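Local coordinates for chromosome partition protein Smc (Pyrococcus yayanosii, PDB 5XEI) that probably drives chromosome condensation and partitioning as an ATP-hydrolysing, DNA-binding homodimer of the SMC family, at residues 134-137 against 141-144; 44-49 against 443-448; 2-7 against 475-480. All blocks are in the same frame, centred on the assembly; numbering follows the deposited sequence.

The three contacts lie in the ATPase head and share the mixed sheet of its core, in which strands 142-143, 445-449 and 475-480 run side by side. The centres of interactions 1 and 2 are about 6 Å apart; there Leu-447 N donates to Asn-141 O, and Leu-447 O accepts from Val-143 N. Interaction 3 is centred about 7 Å from interaction 2, and Tyr-446 N and Gln-475 O join the two strands. Interactions 1 and 3, about 12 Å apart between centres, do not touch. Towards the predicted ATP site, the side chain of Leu-447 lies about 9 Å from that of Ser-40, and Ile-477 about 10 Å from Lys-39.

Interaction 1: 134-137 against 141-144; sequences MISP and NLVL
The carboxamide of Asn-141 is the flat group of this contact, and Ser-136 and Pro-137 meet it from two directions. One face is covered by Pro-137, whose CD sits almost straight above OD1 at 3.8 Å, the two side chains crossing at about a right angle; Ala-443 lies over the same face. The side chain of Leu-142 occupies the opposite side of the amide plane. Ser-136 stands in front of the end that carries OD1 and ND2, its CB 3.4 Å from Asn-141 OD1. Its backbone N is 3.5 Å from Asn-141 ND2, but both are donors and no bond forms. With CG turned between the backbone N and the carbonyl carbon (chi1 57°), the amide of Asn-141 is directed at the loop formed by Ser-136 and Pro-137. Leu-142 adds an apolar touch further along, where CD1 rests 3.7 Å from Ser-136 OG and 4.0 Å from Ser-136 CB.

The loop follows helix 123-132, which ends in a Schellman motif with Met-134 as its C-prime residue at positive phi. The chain then continues through the loop, and 142-143 joins the core sheet as an outermost strand, parallel to strand 445-449. As in other SMC heads, this strand probably leads into the Q-loop of the ATPase.

No hydrogen bond links the two segments. The buried amide is instead held by ND2, which donates to the backbone O of Phe-445, a bond that probably fixes its rotation more than the loop does. Towards Ser-136 and Pro-137 the amide offers its carbonyl oxygen to carbon atoms, and the contact therefore rests on shape and van der Waals packing: the N-H side of the amide is used on strand 445-449, while OD1 faces the loop.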
loop_
_atom_site.group_PDB
_atom_site.type_symbol
_atom_site.label_atom_id
_atom_site.label_comp_id
_atom_site.label_asym_id
_atom_site.label_seq_id
_atom_site.Cartn_x
_atom_site.Cartn_y
_atom_site.Cartn_z
ATOM N N MET A 134 11.757 15.837 -3.082
ATOM C CA MET A 134 10.664 16.594 -3.692
ATOM C C MET A 134 11.178 17.684 -4.628
ATOM O O MET A 134 10.628 18.782 -4.686
ATOM C CB MET A 134 9.721 17.174 -2.621
ATOM C CG MET A 134 10.320 18.219 -1.682
ATOM S SD MET A 134 9.153 19.544 -1.320
ATOM C CE MET A 134 10.153 20.655 -0.359
ATOM N N ILE A 135 12.231 17.375 -5.380
ATOM C CA ILE A 135 12.682 18.245 -6.459
ATOM C C ILE A 135 11.652 18.196 -7.572
ATOM O O ILE A 135 11.392 17.124 -8.145
ATOM C CB ILE A 135 14.055 17.813 -6.985
ATOM C CG1 ILE A 135 15.105 17.875 -5.886
ATOM C CG2 ILE A 135 14.440 18.664 -8.195
ATOM C CD1 ILE A 135 15.796 19.194 -5.774
ATOM N N SER A 136 11.073 19.354 -7.900
ATOM C CA SER A 136 10.129 19.470 -9.008
ATOM C C SER A 136 8.918 18.541 -8.856
ATOM O O SER A 136 8.795 17.556 -9.602
ATOM C CB SER A 136 10.868 19.230 -10.336
ATOM O OG SER A 136 10.002 18.784 -11.377
ATOM N N PRO A 137 7.999 18.817 -7.884
ATOM C CA PRO A 137 6.722 18.071 -7.813
ATOM C C PRO A 137 5.784 18.371 -8.978
ATOM O O PRO A 137 5.249 19.482 -9.089
ATOM C CB PRO A 137 6.099 18.535 -6.482
ATOM C CG PRO A 137 7.227 19.204 -5.714
ATOM C CD PRO A 137 8.173 19.748 -6.751
ATOM N N ASN A 141 7.448 23.789 -10.087
ATOM C CA ASN A 141 8.483 24.790 -9.852
ATOM C C ASN A 141 9.381 25.034 -11.067
ATOM O O ASN A 141 10.232 25.934 -11.009
ATOM C CB ASN A 141 9.353 24.374 -8.656
ATOM C CG ASN A 141 9.980 23.010 -8.859
ATOM O OD1 ASN A 141 9.370 22.154 -9.483
ATOM N ND2 ASN A 141 11.206 22.817 -8.382
ATOM N N LEU A 142 9.225 24.253 -12.147
ATOM C CA LEU A 142 9.890 24.513 -13.433
ATOM C C LEU A 142 8.873 25.106 -14.401
ATOM O O LEU A 142 8.047 24.383 -14.969
ATOM C CB LEU A 142 10.494 23.247 -14.030
ATOM C CG LEU A 142 11.239 22.303 -13.100
ATOM C CD1 LEU A 142 11.578 21.015 -13.817
ATOM C CD2 LEU A 142 12.487 22.972 -12.605
ATOM N N VAL A 143 8.964 26.421 -14.611
ATOM C CA VAL A 143 8.069 27.141 -15.509
ATOM C C VAL A 143 8.816 27.554 -16.769
ATOM O O VAL A 143 9.406 28.639 -16.833
ATOM C CB VAL A 143 7.455 28.366 -14.817
ATOM C CG1 VAL A 143 6.210 28.786 -15.537
ATOM C CG2 VAL A 143 7.149 28.046 -13.403
ATOM N N LEU A 144 8.776 26.692 -17.778
ATOM C CA LEU A 144 9.380 26.904 -19.082
ATOM C C LEU A 144 8.350 27.477 -20.056
ATOM O O LEU A 144 7.171 27.618 -19.741
ATOM C CB LEU A 144 9.943 25.584 -19.610
ATOM C CG LEU A 144 11.324 25.184 -19.109
ATOM C CD1 LEU A 144 12.338 26.263 -19.457
ATOM C CD2 LEU A 144 11.315 24.947 -17.627
#

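Interaction 2: 44-49 against 443-448; sequences DAILFV and APFYLF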
loop_
_atom_site.group_PDB
_atom_site.type_symbol
_atom_site.label_atom_id
_atom_site.label_comp_id
_atom_site.label_asym_id
_atom_site.label_seq_id
_atom_site.Cartn_x
_atom_site.Cartn_y
_atom_site.Cartn_z
ATOM N N ASP A 44 16.264 24.636 -20.468
ATOM C CA ASP A 44 16.218 23.315 -21.088
ATOM C C ASP A 44 17.302 22.400 -20.553
ATOM O O ASP A 44 17.109 21.179 -20.482
ATOM C CB ASP A 44 16.361 23.423 -22.605
ATOM C CG ASP A 44 15.194 24.151 -23.256
ATOM O OD1 ASP A 44 14.161 24.404 -22.582
ATOM O OD2 ASP A 44 15.304 24.450 -24.469
ATOM N N ALA A 45 18.463 22.961 -20.220
ATOM C CA ALA A 45 19.516 22.137 -19.652
ATOM C C ALA A 45 19.048 21.508 -18.352
ATOM O O ALA A 45 19.224 20.300 -18.129
ATOM C CB ALA A 45 20.774 22.980 -19.431
ATOM N N ILE A 46 18.422 22.312 -17.491
ATOM C CA ILE A 46 18.023 21.816 -16.180
ATOM C C ILE A 46 16.998 20.697 -16.329
ATOM O O ILE A 46 17.074 19.668 -15.641
ATOM C CB ILE A 46 17.509 22.984 -15.316
ATOM C CG1 ILE A 46 18.623 24.023 -15.156
ATOM C CG2 ILE A 46 17.062 22.507 -13.956
ATOM C CD1 ILE A 46 18.331 25.094 -14.114
ATOM N N LEU A 47 16.043 20.862 -17.250
ATOM C CA LEU A 47 15.074 19.796 -17.495
ATOM C C LEU A 47 15.754 18.556 -18.059
ATOM O O LEU A 47 15.432 17.426 -17.676
ATOM C CB LEU A 47 13.986 20.308 -18.435
ATOM C CG LEU A 47 12.927 19.405 -19.068
ATOM C CD1 LEU A 47 12.134 18.647 -18.037
ATOM C CD2 LEU A 47 11.985 20.285 -19.863
ATOM N N PHE A 48 16.708 18.752 -18.965
ATOM C CA PHE A 48 17.473 17.630 -19.473
ATOM C C PHE A 48 18.124 16.862 -18.331
ATOM O O PHE A 48 17.946 15.642 -18.211
ATOM C CB PHE A 48 18.521 18.121 -20.476
ATOM C CG PHE A 48 19.457 17.038 -20.946
ATOM C CD1 PHE A 48 18.997 16.008 -21.762
ATOM C CD2 PHE A 48 20.787 17.026 -20.537
ATOM C CE1 PHE A 48 19.853 14.997 -22.179
ATOM C CE2 PHE A 48 21.646 16.015 -20.945
ATOM C CZ PHE A 48 21.179 15.001 -21.768
ATOM N N VAL A 49 18.852 17.561 -17.454
ATOM C CA VAL A 49 19.606 16.840 -16.425
ATOM C C VAL A 49 18.713 16.196 -15.362
ATOM O O VAL A 49 19.145 15.243 -14.709
ATOM C CB VAL A 49 20.651 17.746 -15.749
ATOM C CG1 VAL A 49 19.987 18.671 -14.703
ATOM C CG2 VAL A 49 21.755 16.871 -15.132
ATOM N N ALA A 443 9.619 24.581 -2.529
ATOM C CA ALA A 443 10.479 23.684 -3.285
ATOM C C ALA A 443 11.931 24.179 -3.218
ATOM O O ALA A 443 12.177 25.362 -2.953
ATOM C CB ALA A 443 10.012 23.600 -4.734
ATOM N N PRO A 444 12.913 23.286 -3.454
ATOM C CA PRO A 444 14.329 23.709 -3.344
ATOM C C PRO A 444 14.704 24.867 -4.258
ATOM O O PRO A 444 15.515 25.720 -3.874
ATOM C CB PRO A 444 15.100 22.433 -3.704
ATOM C CG PRO A 444 14.173 21.340 -3.359
ATOM C CD PRO A 444 12.803 21.839 -3.710
ATOM N N PHE A 445 14.149 24.919 -5.462
ATOM C CA PHE A 445 14.350 26.070 -6.318
ATOM C C PHE A 445 13.136 26.209 -7.216
ATOM O O PHE A 445 12.341 25.270 -7.369
ATOM C CB PHE A 445 15.608 25.931 -7.179
ATOM C CG PHE A 445 15.459 24.897 -8.246
ATOM C CD1 PHE A 445 15.730 23.568 -7.968
ATOM C CD2 PHE A 445 14.971 25.241 -9.498
ATOM C CE1 PHE A 445 15.560 22.607 -8.927
ATOM C CE2 PHE A 445 14.783 24.278 -10.460
ATOM C CZ PHE A 445 15.081 22.962 -10.177
ATOM N N TYR A 446 13.035 27.394 -7.839
ATOM C CA TYR A 446 12.057 27.702 -8.867
ATOM C C TYR A 446 12.787 28.203 -10.113
ATOM O O TYR A 446 13.773 28.937 -10.013
ATOM C CB TYR A 446 11.033 28.759 -8.350
ATOM C CG TYR A 446 10.268 28.239 -7.172
ATOM C CD1 TYR A 446 10.824 28.275 -5.893
ATOM C CD2 TYR A 446 9.001 27.666 -7.333
ATOM C CE1 TYR A 446 10.148 27.759 -4.812
ATOM C CE2 TYR A 446 8.301 27.146 -6.248
ATOM C CZ TYR A 446 8.883 27.194 -4.994
ATOM O OH TYR A 446 8.227 26.679 -3.907
ATOM N N LEU A 447 12.296 27.818 -11.290
ATOM C CA LEU A 447 12.871 28.263 -12.552
ATOM C C LEU A 447 11.803 28.974 -13.361
ATOM O O LEU A 447 10.817 28.356 -13.770
ATOM C CB LEU A 447 13.432 27.100 -13.352
ATOM C CG LEU A 447 13.949 27.473 -14.744
ATOM C CD1 LEU A 447 15.125 28.412 -14.604
ATOM C CD2 LEU A 447 14.337 26.199 -15.533
ATOM N N PHE A 448 12.017 30.259 -13.611
ATOM C CA PHE A 448 11.100 31.089 -14.384
ATOM C C PHE A 448 11.845 31.571 -15.621
ATOM O O PHE A 448 12.653 32.500 -15.554
ATOM C CB PHE A 448 10.593 32.284 -13.577
ATOM C CG PHE A 448 9.733 31.918 -12.408
ATOM C CD1 PHE A 448 9.127 30.671 -12.314
ATOM C CD2 PHE A 448 9.537 32.834 -11.373
ATOM C CE1 PHE A 448 8.331 30.346 -11.194
ATOM C CE2 PHE A 448 8.753 32.514 -10.260
ATOM C CZ PHE A 448 8.158 31.267 -10.171
#
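Helix 41-49 packs over one face of strand 445-449 without any backbone contact, the nearest CA atoms, those of Ile-46 and Leu-447, being 9.0 Å apart. Ile-46 bridges that gap with its two branches. Its CG2 approaches the far end of the Phe-445 ring, 4.3 Å from CZ. The longer branch turns off to the side, where Ile-46 CD1 meets Leu-447 CD2 at 4.4 Å. Leu-447 reaches out because CG stands anti to its backbone N (chi1 175°), so that branch end meets branch end. All three side chains are buried, and the contact is purely apolar.

Tyr-446 is turned to the opposite face of the strand, where its OH accepts a nearly straight bond from Ala-443 N (2.9 Å, 166°) and also pairs with Tyr-140 OH. At the start of the helical segment, Asp-44 OD2 forms salt bridges with Arg-59 and Lys-13.

The arrangement belongs to the P-loop NTPase core: the helix follows the Walker A loop, and the hydrophobic strand is the Walker B strand of the ABC-type head. The helix is packed between two sheets, with Ile-46 against Leu-7 of strand 3-10 and Val-49 against Val-82 of strand 80-87 on the antiparallel side, and Ile-46 against Phe-445 and Leu-447 on the side of the core sheet.

Interaction 3: 2-7 against 475-480; sequences PYIEKL and QFIVIT
Gln-475 and Ile-4 form the close part of this contact, the glutamine amide pairing with both backbone polar atoms of the isoleucine. Ile-4 N donates to a lone pair of Gln-475 OE1 in the carbonyl plane (2.8 Å), though with a bent N-H angle of 139°. In return Gln-475 NE2 donates to Ile-4 O at 2.9 Å, tilted 23° from that carbonyl's plane. The glutamine chain, fully extended up to its amide, carries that group across, and NE2 has a second acceptor in Ser-25 O.

The two strands belong to different sheets of the ABC-type head, 3-10 to the antiparallel one and 475-480 to the mixed core, and their axes diverge by 58°. Shortening Gln-475 to an alanine is likely to leave Ile-4 N and O and Ser-25 O without these partners and to weaken the tie between the two sheets.

Packing is looser beyond the amide: Ile-4 CD1 only grazes Ile-477 CD1 at 4.3 Å. The partly exposed Tyr-3 presents its ring edge to Gln-475, CD1 lying 3.9 Å from NE2. Glu-5 and Lys-6, also partly exposed, point away and form a classic beta bulge opposite Tyr-85.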
loop_
_atom_site.group_PDB
_atom_site.type_symbol
_atom_site.label_atom_id
_atom_site.label_comp_id
_atom_site.label_asym_id
_atom_site.label_seq_id
_atom_site.Cartn_x
_atom_site.Cartn_y
_atom_site.Cartn_z
ATOM N N PRO A 2 17.575 21.347 -0.404
ATOM C CA PRO A 2 18.827 21.601 -1.133
ATOM C C PRO A 2 18.722 22.824 -2.034
ATOM O O PRO A 2 17.704 23.524 -2.010
ATOM C CB PRO A 2 19.027 20.315 -1.950
ATOM C CG PRO A 2 18.237 19.290 -1.242
ATOM C CD PRO A 2 17.044 20.006 -0.694
ATOM N N TYR A 3 19.755 23.093 -2.829
ATOM C CA TYR A 3 19.678 24.184 -3.791
ATOM C C TYR A 3 20.854 24.082 -4.759
ATOM O O TYR A 3 21.925 23.575 -4.405
ATOM C CB TYR A 3 19.655 25.549 -3.090
ATOM C CG TYR A 3 20.944 25.902 -2.388
ATOM C CD1 TYR A 3 21.957 26.576 -3.065
ATOM C CD2 TYR A 3 21.153 25.565 -1.053
ATOM C CE1 TYR A 3 23.139 26.908 -2.448
ATOM C CE2 TYR A 3 22.340 25.892 -0.420
ATOM C CZ TYR A 3 23.331 26.568 -1.129
ATOM O OH TYR A 3 24.525 26.907 -0.536
ATOM N N ILE A 4 20.643 24.578 -5.976
ATOM C CA ILE A 4 21.604 24.397 -7.056
ATOM C C ILE A 4 22.794 25.313 -6.823
ATOM O O ILE A 4 22.665 26.540 -6.878
ATOM C CB ILE A 4 20.954 24.690 -8.410
ATOM C CG1 ILE A 4 19.714 23.813 -8.581
ATOM C CG2 ILE A 4 21.979 24.488 -9.510
ATOM C CD1 ILE A 4 18.775 24.280 -9.673
ATOM N N GLU A 5 23.961 24.723 -6.582
ATOM C CA GLU A 5 25.171 25.530 -6.456
ATOM C C GLU A 5 25.690 25.964 -7.815
ATOM O O GLU A 5 26.182 27.087 -7.957
ATOM C CB GLU A 5 26.253 24.765 -5.697
ATOM C CG GLU A 5 25.677 23.933 -4.554
ATOM C CD GLU A 5 26.727 23.169 -3.749
ATOM O OE1 GLU A 5 27.159 23.668 -2.678
ATOM O OE2 GLU A 5 27.106 22.056 -4.188
ATOM N N LYS A 6 25.580 25.110 -8.829
ATOM C CA LYS A 6 26.033 25.501 -10.161
ATOM C C LYS A 6 25.547 24.496 -11.198
ATOM O O LYS A 6 25.024 23.423 -10.878
ATOM C CB LYS A 6 27.552 25.603 -10.228
ATOM C CG LYS A 6 28.229 24.255 -10.167
ATOM C CD LYS A 6 29.723 24.419 -10.111
ATOM C CE LYS A 6 30.400 23.078 -9.845
ATOM N NZ LYS A 6 31.891 23.162 -9.842
ATOM N N LEU A 7 25.786 24.843 -12.452
ATOM C CA LEU A 7 25.335 24.044 -13.574
ATOM C C LEU A 7 26.405 24.069 -14.654
ATOM O O LEU A 7 26.984 25.121 -14.936
ATOM C CB LEU A 7 23.988 24.576 -14.080
ATOM C CG LEU A 7 23.292 23.956 -15.278
ATOM C CD1 LEU A 7 22.650 22.682 -14.823
ATOM C CD2 LEU A 7 22.216 24.896 -15.714
ATOM N N GLN A 475 15.341 29.295 -3.750
ATOM C CA GLN A 475 16.226 29.758 -4.820
ATOM C C GLN A 475 15.394 30.087 -6.047
ATOM O O GLN A 475 14.537 29.289 -6.453
ATOM C CB GLN A 475 17.266 28.694 -5.171
ATOM C CG GLN A 475 18.304 29.115 -6.214
ATOM C CD GLN A 475 19.450 28.111 -6.300
ATOM O OE1 GLN A 475 19.220 26.902 -6.444
ATOM N NE2 GLN A 475 20.693 28.601 -6.166
ATOM N N PHE A 476 15.639 31.262 -6.628
ATOM C CA PHE A 476 14.957 31.700 -7.841
ATOM C C PHE A 476 15.951 31.946 -8.972
ATOM O O PHE A 476 16.933 32.679 -8.804
ATOM C CB PHE A 476 14.133 32.949 -7.573
ATOM C CG PHE A 476 12.881 32.674 -6.805
ATOM C CD1 PHE A 476 11.728 32.267 -7.459
ATOM C CD2 PHE A 476 12.864 32.806 -5.414
ATOM C CE1 PHE A 476 10.580 32.003 -6.741
ATOM C CE2 PHE A 476 11.727 32.546 -4.687
ATOM C CZ PHE A 476 10.577 32.149 -5.345
ATOM N N ILE A 477 15.683 31.325 -10.114
ATOM C CA ILE A 477 16.475 31.442 -11.331
ATOM C C ILE A 477 15.528 31.974 -12.394
ATOM O O ILE A 477 14.666 31.224 -12.878
ATOM C CB ILE A 477 17.056 30.085 -11.749
ATOM C CG1 ILE A 477 17.992 29.560 -10.679
ATOM C CG2 ILE A 477 17.801 30.175 -13.046
ATOM C CD1 ILE A 477 18.689 28.294 -11.112
ATOM N N VAL A 478 15.658 33.259 -12.753
ATOM C CA VAL A 478 14.711 33.907 -13.669
ATOM C C VAL A 478 15.415 34.303 -14.964
ATOM O O VAL A 478 16.368 35.088 -14.946
ATOM C CB VAL A 478 14.036 35.134 -13.039
ATOM C CG1 VAL A 478 13.086 35.760 -14.053
ATOM C CG2 VAL A 478 13.282 34.758 -11.771
ATOM N N ILE A 479 14.915 33.788 -16.085
ATOM C CA ILE A 479 15.453 34.082 -17.410
ATOM C C ILE A 479 14.597 35.179 -18.026
ATOM O O ILE A 479 13.450 34.944 -18.415
ATOM C CB ILE A 479 15.467 32.842 -18.310
ATOM C CG1 ILE A 479 16.136 31.661 -17.623
ATOM C CG2 ILE A 479 16.186 33.128 -19.626
ATOM C CD1 ILE A 479 16.003 30.402 -18.444
ATOM N N THR A 480 15.166 36.372 -18.139
ATOM C CA THR A 480 14.373 37.547 -18.449
ATOM C C THR A 480 15.209 38.516 -19.271
ATOM O O THR A 480 16.406 38.314 -19.491
ATOM C CB THR A 480 13.861 38.218 -17.165
ATOM O OG1 THR A 480 13.012 39.316 -17.504
ATOM C CG2 THR A 480 15.009 38.756 -16.335
#